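Local coordinates for protein type C neurotoxin (Clostridium botulinum, PDB 3PME) that probably attaches the botulinum C/D mosaic neurotoxin to nerve-cell membranes as its receptor-binding domain, with gangliosides and phosphatidylethanolamine as likely partners, at residues Ser78-Asn83 / Asp188-Leu193; His85-Ile90 / Cys103-Asn108. One frame throughout, in Å; residues are numbered along the deposited sequence.

Contact 1. Residues Ser78-Asn83 / Asp188-Leu193; sequences SKDLTN and DENQML
Ser-78 meets the backbone of Asn-190 and Met-192 as the N-cap of helix 79-82, a short helix in the concanavalin-like N-terminal half of the receptor-binding domain. Its OG lies 2.8 Å from Asn-190 O, donating to a lone pair in the carbonyl plane, and accepts from Met-192 N at 3.2 Å. The same oxygen takes the capping bond from Leu-81 N, so three bonds grip one buried hydroxyl; with chi1 at 78°, OG sits between backbone N and carbonyl carbon, within range of both the helix turn and the facing loop. Ser-78 N adds a bond to Met-192 O. On the apolar side, Leu-81 CD2 comes within 4.1 Å of Leu-193 CD2.

Two residues beyond the cap, Gln-191 NE2 points at Asp-80 O, 3.2 Å away, with an almost straight N-H (175°); the acceptor lies in the amide plane, although the donor stands well above the carbonyl plane. The other end of this amide, OE1, accepts from Asp-188 N within the type I turn 188-191, which fixes the amide's rotation. Toward the partly exposed side, Asn-190 ND2 gives Asp-80 OD2 a weak bond, with carboxylate and amide planes 68° apart.

Further out, Thr-82 OG1 is hydrogen-bonded with Tyr-127 OH. Lys-79 makes a cation-pi contact with Trp-412, and its NZ hydrogen-bonds to Val-413 O.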
# COMPACT_ATOMS: atom_id res chain seq x y z
N SER A 78 8.56 6.58 5.00
CA SER A 78 9.75 6.00 4.38
C SER A 78 10.53 5.09 5.32
O SER A 78 10.45 5.21 6.55
CB SER A 78 10.66 7.09 3.81
OG SER A 78 11.41 7.73 4.83
N LYS A 79 11.30 4.18 4.74
CA LYS A 79 12.14 3.29 5.53
C LYS A 79 13.11 4.06 6.42
O LYS A 79 13.26 3.74 7.61
CB LYS A 79 12.90 2.33 4.62
CG LYS A 79 13.94 1.49 5.35
CD LYS A 79 14.65 0.48 4.43
CE LYS A 79 15.35 1.17 3.27
NZ LYS A 79 16.17 0.22 2.46
N ASP A 80 13.78 5.07 5.88
CA ASP A 80 14.78 5.80 6.66
C ASP A 80 14.16 6.57 7.83
O ASP A 80 14.78 6.71 8.88
CB ASP A 80 15.62 6.73 5.79
CG ASP A 80 16.68 5.99 4.98
OD1 ASP A 80 16.59 4.75 4.87
OD2 ASP A 80 17.60 6.64 4.46
N LEU A 81 12.93 7.07 7.65
CA LEU A 81 12.26 7.78 8.73
C LEU A 81 11.78 6.77 9.77
O LEU A 81 11.88 7.00 10.97
CB LEU A 81 11.10 8.59 8.19
CG LEU A 81 10.35 9.48 9.17
CD1 LEU A 81 11.34 10.26 10.02
CD2 LEU A 81 9.44 10.42 8.40
N THR A 82 11.29 5.62 9.29
CA THR A 82 10.80 4.56 10.17
C THR A 82 11.91 3.99 11.05
O THR A 82 11.70 3.68 12.22
CB THR A 82 10.18 3.42 9.33
OG1 THR A 82 9.05 3.94 8.61
CG2 THR A 82 9.72 2.27 10.23
N ASN A 83 13.10 3.88 10.46
CA ASN A 83 14.28 3.32 11.14
C ASN A 83 14.82 4.21 12.25
O ASN A 83 15.56 3.76 13.12
CB ASN A 83 15.37 3.04 10.10
CG ASN A 83 16.60 2.37 10.69
OD1 ASN A 83 16.50 1.31 11.31
ND2 ASN A 83 17.77 2.98 10.50
N ASP A 188 17.05 13.65 6.99
CA ASP A 188 17.92 13.35 5.85
C ASP A 188 17.10 13.26 4.56
O ASP A 188 15.87 13.21 4.60
CB ASP A 188 18.66 12.03 6.10
CG ASP A 188 19.41 12.02 7.43
OD1 ASP A 188 19.83 13.10 7.89
OD2 ASP A 188 19.57 10.92 8.02
N GLU A 189 17.78 13.21 3.42
CA GLU A 189 17.10 13.24 2.13
C GLU A 189 16.12 12.08 1.93
O GLU A 189 15.12 12.22 1.23
CB GLU A 189 18.11 13.29 0.97
CG GLU A 189 19.07 12.10 0.91
CD GLU A 189 19.99 12.15 -0.30
OE1 GLU A 189 19.59 12.72 -1.34
OE2 GLU A 189 21.12 11.61 -0.22
N ASN A 190 16.42 10.93 2.53
CA ASN A 190 15.57 9.75 2.37
C ASN A 190 14.47 9.67 3.42
O ASN A 190 13.70 8.70 3.47
CB ASN A 190 16.42 8.48 2.40
CG ASN A 190 17.34 8.36 1.21
OD1 ASN A 190 17.03 8.86 0.12
ND2 ASN A 190 18.47 7.69 1.40
N GLN A 191 14.40 10.67 4.29
CA GLN A 191 13.37 10.70 5.31
C GLN A 191 12.19 11.55 4.84
O GLN A 191 12.31 12.75 4.63
CB GLN A 191 13.94 11.19 6.64
CG GLN A 191 14.94 10.20 7.24
CD GLN A 191 15.54 10.66 8.55
OE1 GLN A 191 15.82 11.85 8.73
NE2 GLN A 191 15.76 9.73 9.46
N MET A 192 11.05 10.90 4.65
CA MET A 192 9.89 11.53 4.05
C MET A 192 8.65 10.71 4.38
O MET A 192 8.76 9.56 4.78
CB MET A 192 10.07 11.63 2.53
CG MET A 192 10.08 10.26 1.81
SD MET A 192 10.70 10.34 0.12
CE MET A 192 12.42 10.73 0.44
N LEU A 193 7.49 11.32 4.23
CA LEU A 193 6.24 10.59 4.38
C LEU A 193 5.16 11.21 3.52
O LEU A 193 5.28 12.36 3.08
CB LEU A 193 5.79 10.58 5.85
CG LEU A 193 5.37 11.91 6.47
CD1 LEU A 193 3.90 12.19 6.24
CD2 LEU A 193 5.66 11.91 7.96

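Contact 2. Residues His85-Ile90 / Cys103-Asn108; sequences HNEYTI and CIRNGN
Tyr-88 and Ile-104 form the hydrogen-bonded pair between strands 87-90 and 100-105, neighbours in an antiparallel sheet of the concanavalin-like half, whose short segments here run at 162°. Tyr-88 N to Ile-104 O measures 2.7 Å, and the return bond from Ile-104 N to Tyr-88 O 2.8 Å. Asn-106 N continues the ladder to Asn-86 O at 3.3 Å, where the type I' turn 105-108 begins, joining strand 100-105 to strand 108-114 as a beta hairpin. Three CA-H...O contacts accompany these bonds; in one, Arg-105 CA lies 3.3 Å from Asn-86 O.

Charge and polarity gather on the face carrying Glu-87, Thr-89, Cys-103 and Arg-105. Glu-87 extends from a CG anti to its backbone N (chi1 172°), bringing OE1 alongside Arg-105 near the guanidinium plane. The salt bridge from Glu-87 OE1 to Arg-105 NE is long, at 3.8 Å; Arg-105 NH2 has a second acid in Glu-110. At the turn, His-85 CD2 lies 3.4 Å from Asn-106 OD1, ring and amide planes 28° apart.

On the face bearing Tyr-88 and Ile-104, Ile-104 CG1 meets Ile-90 CG1 at 3.8 Å. The Tyr-88 ring presents an edge to Ile-104 O, while its OH bonds to Ser-84.

The backbone bonds thus fix the pairing, and the stretched Glu-87 bridge, with Arg-105 shared between two carboxylates, probably adds a more diffuse electrostatic attraction.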
# COMPACT_ATOMS: atom_id res chain seq x y z
N HIS A 85 15.21 6.29 15.61
CA HIS A 85 14.78 6.13 16.99
C HIS A 85 14.15 7.41 17.51
O HIS A 85 13.52 7.41 18.57
CB HIS A 85 15.98 5.77 17.87
CG HIS A 85 16.54 4.41 17.63
ND1 HIS A 85 17.51 4.16 16.68
CD2 HIS A 85 16.27 3.22 18.21
CE1 HIS A 85 17.82 2.87 16.69
NE2 HIS A 85 17.08 2.28 17.61
N ASN A 86 14.32 8.50 16.77
CA ASN A 86 13.89 9.82 17.22
C ASN A 86 12.37 10.01 17.14
O ASN A 86 11.65 9.19 16.57
CB ASN A 86 14.59 10.91 16.41
CG ASN A 86 16.11 10.81 16.50
OD1 ASN A 86 16.66 10.09 17.34
ND2 ASN A 86 16.80 11.52 15.61
N GLU A 87 11.90 11.11 17.74
CA GLU A 87 10.50 11.49 17.71
C GLU A 87 10.28 12.69 16.79
O GLU A 87 11.01 13.67 16.86
CB GLU A 87 10.02 11.84 19.12
CG GLU A 87 8.62 12.44 19.16
CD GLU A 87 8.20 12.81 20.57
OE1 GLU A 87 7.95 11.89 21.37
OE2 GLU A 87 8.14 14.02 20.87
N TYR A 88 9.27 12.59 15.93
CA TYR A 88 8.96 13.66 14.99
C TYR A 88 7.49 14.03 15.11
O TYR A 88 6.63 13.16 14.99
CB TYR A 88 9.23 13.21 13.54
CG TYR A 88 10.63 12.67 13.32
CD1 TYR A 88 11.64 13.48 12.82
CD2 TYR A 88 10.95 11.35 13.63
CE1 TYR A 88 12.93 13.00 12.63
CE2 TYR A 88 12.23 10.86 13.44
CZ TYR A 88 13.21 11.69 12.95
OH TYR A 88 14.49 11.19 12.77
N THR A 89 7.19 15.30 15.36
CA THR A 89 5.81 15.75 15.29
C THR A 89 5.44 15.93 13.82
O THR A 89 6.15 16.61 13.08
CB THR A 89 5.60 17.06 16.06
OG1 THR A 89 5.84 16.84 17.45
CG2 THR A 89 4.17 17.56 15.89
N ILE A 90 4.34 15.31 13.40
CA ILE A 90 3.93 15.35 12.00
C ILE A 90 2.68 16.22 11.79
O ILE A 90 2.56 16.92 10.78
CB ILE A 90 3.62 13.93 11.50
CG1 ILE A 90 4.84 13.02 11.71
CG2 ILE A 90 3.17 13.96 10.04
CD1 ILE A 90 6.10 13.59 11.20
N CYS A 103 2.52 12.07 16.13
CA CYS A 103 3.98 11.94 16.01
C CYS A 103 4.37 10.59 15.43
O CYS A 103 3.58 9.64 15.44
CB CYS A 103 4.66 12.07 17.37
SG CYS A 103 4.22 13.55 18.28
N ILE A 104 5.60 10.52 14.95
CA ILE A 104 6.26 9.26 14.60
C ILE A 104 7.44 9.13 15.55
O ILE A 104 8.18 10.09 15.76
CB ILE A 104 6.79 9.30 13.16
CG1 ILE A 104 5.63 9.38 12.17
CG2 ILE A 104 7.68 8.10 12.87
CD1 ILE A 104 4.80 8.16 12.16
N ARG A 105 7.60 7.97 16.15
CA ARG A 105 8.72 7.77 17.05
C ARG A 105 9.17 6.33 17.03
O ARG A 105 8.40 5.42 17.34
CB ARG A 105 8.37 8.19 18.47
CG ARG A 105 9.47 7.89 19.46
CD ARG A 105 9.13 8.41 20.86
NE ARG A 105 7.78 8.06 21.27
CZ ARG A 105 7.41 6.84 21.68
NH1 ARG A 105 8.29 5.85 21.70
NH2 ARG A 105 6.15 6.62 22.04
N ASN A 106 10.43 6.12 16.64
CA ASN A 106 11.02 4.79 16.64
C ASN A 106 10.11 3.75 15.99
O ASN A 106 9.86 2.69 16.56
CB ASN A 106 11.35 4.38 18.09
CG ASN A 106 12.27 3.18 18.15
OD1 ASN A 106 13.01 2.90 17.20
ND2 ASN A 106 12.23 2.45 19.26
N GLY A 107 9.61 4.05 14.80
CA GLY A 107 8.83 3.07 14.06
C GLY A 107 7.42 2.86 14.59
O GLY A 107 6.77 1.88 14.27
N ASN A 108 6.96 3.80 15.41
CA ASN A 108 5.59 3.82 15.91
C ASN A 108 4.90 5.09 15.45
O ASN A 108 5.55 6.12 15.27
CB ASN A 108 5.57 3.80 17.44
CG ASN A 108 6.08 2.50 18.03
OD1 ASN A 108 5.30 1.59 18.33
ND2 ASN A 108 7.39 2.40 18.21

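How the contacts relate
Both contacts lie in the concanavalin-like half of the domain, their centres 11 Å apart. Helix 79-82 of contact 1 is followed, after a short connection, by strand 87-90 of contact 2, and the whole of contact 2 falls in sequence between the two segments of contact 1. They share a packed boundary. Leu-81 CD1 approaches Tyr-88 CE2 to 3.6 Å, and Leu-193 CD2 comes within 3.7 Å of Ile-90 CD1. Beside them, Gln-191 NE2 lies 3.8 Å from Tyr-88 OH, a packing distance. Contact 1 joins helix 79-82 to the loop before strand 193-201, whereas contact 2 pairs neighbouring strands of a second sheet.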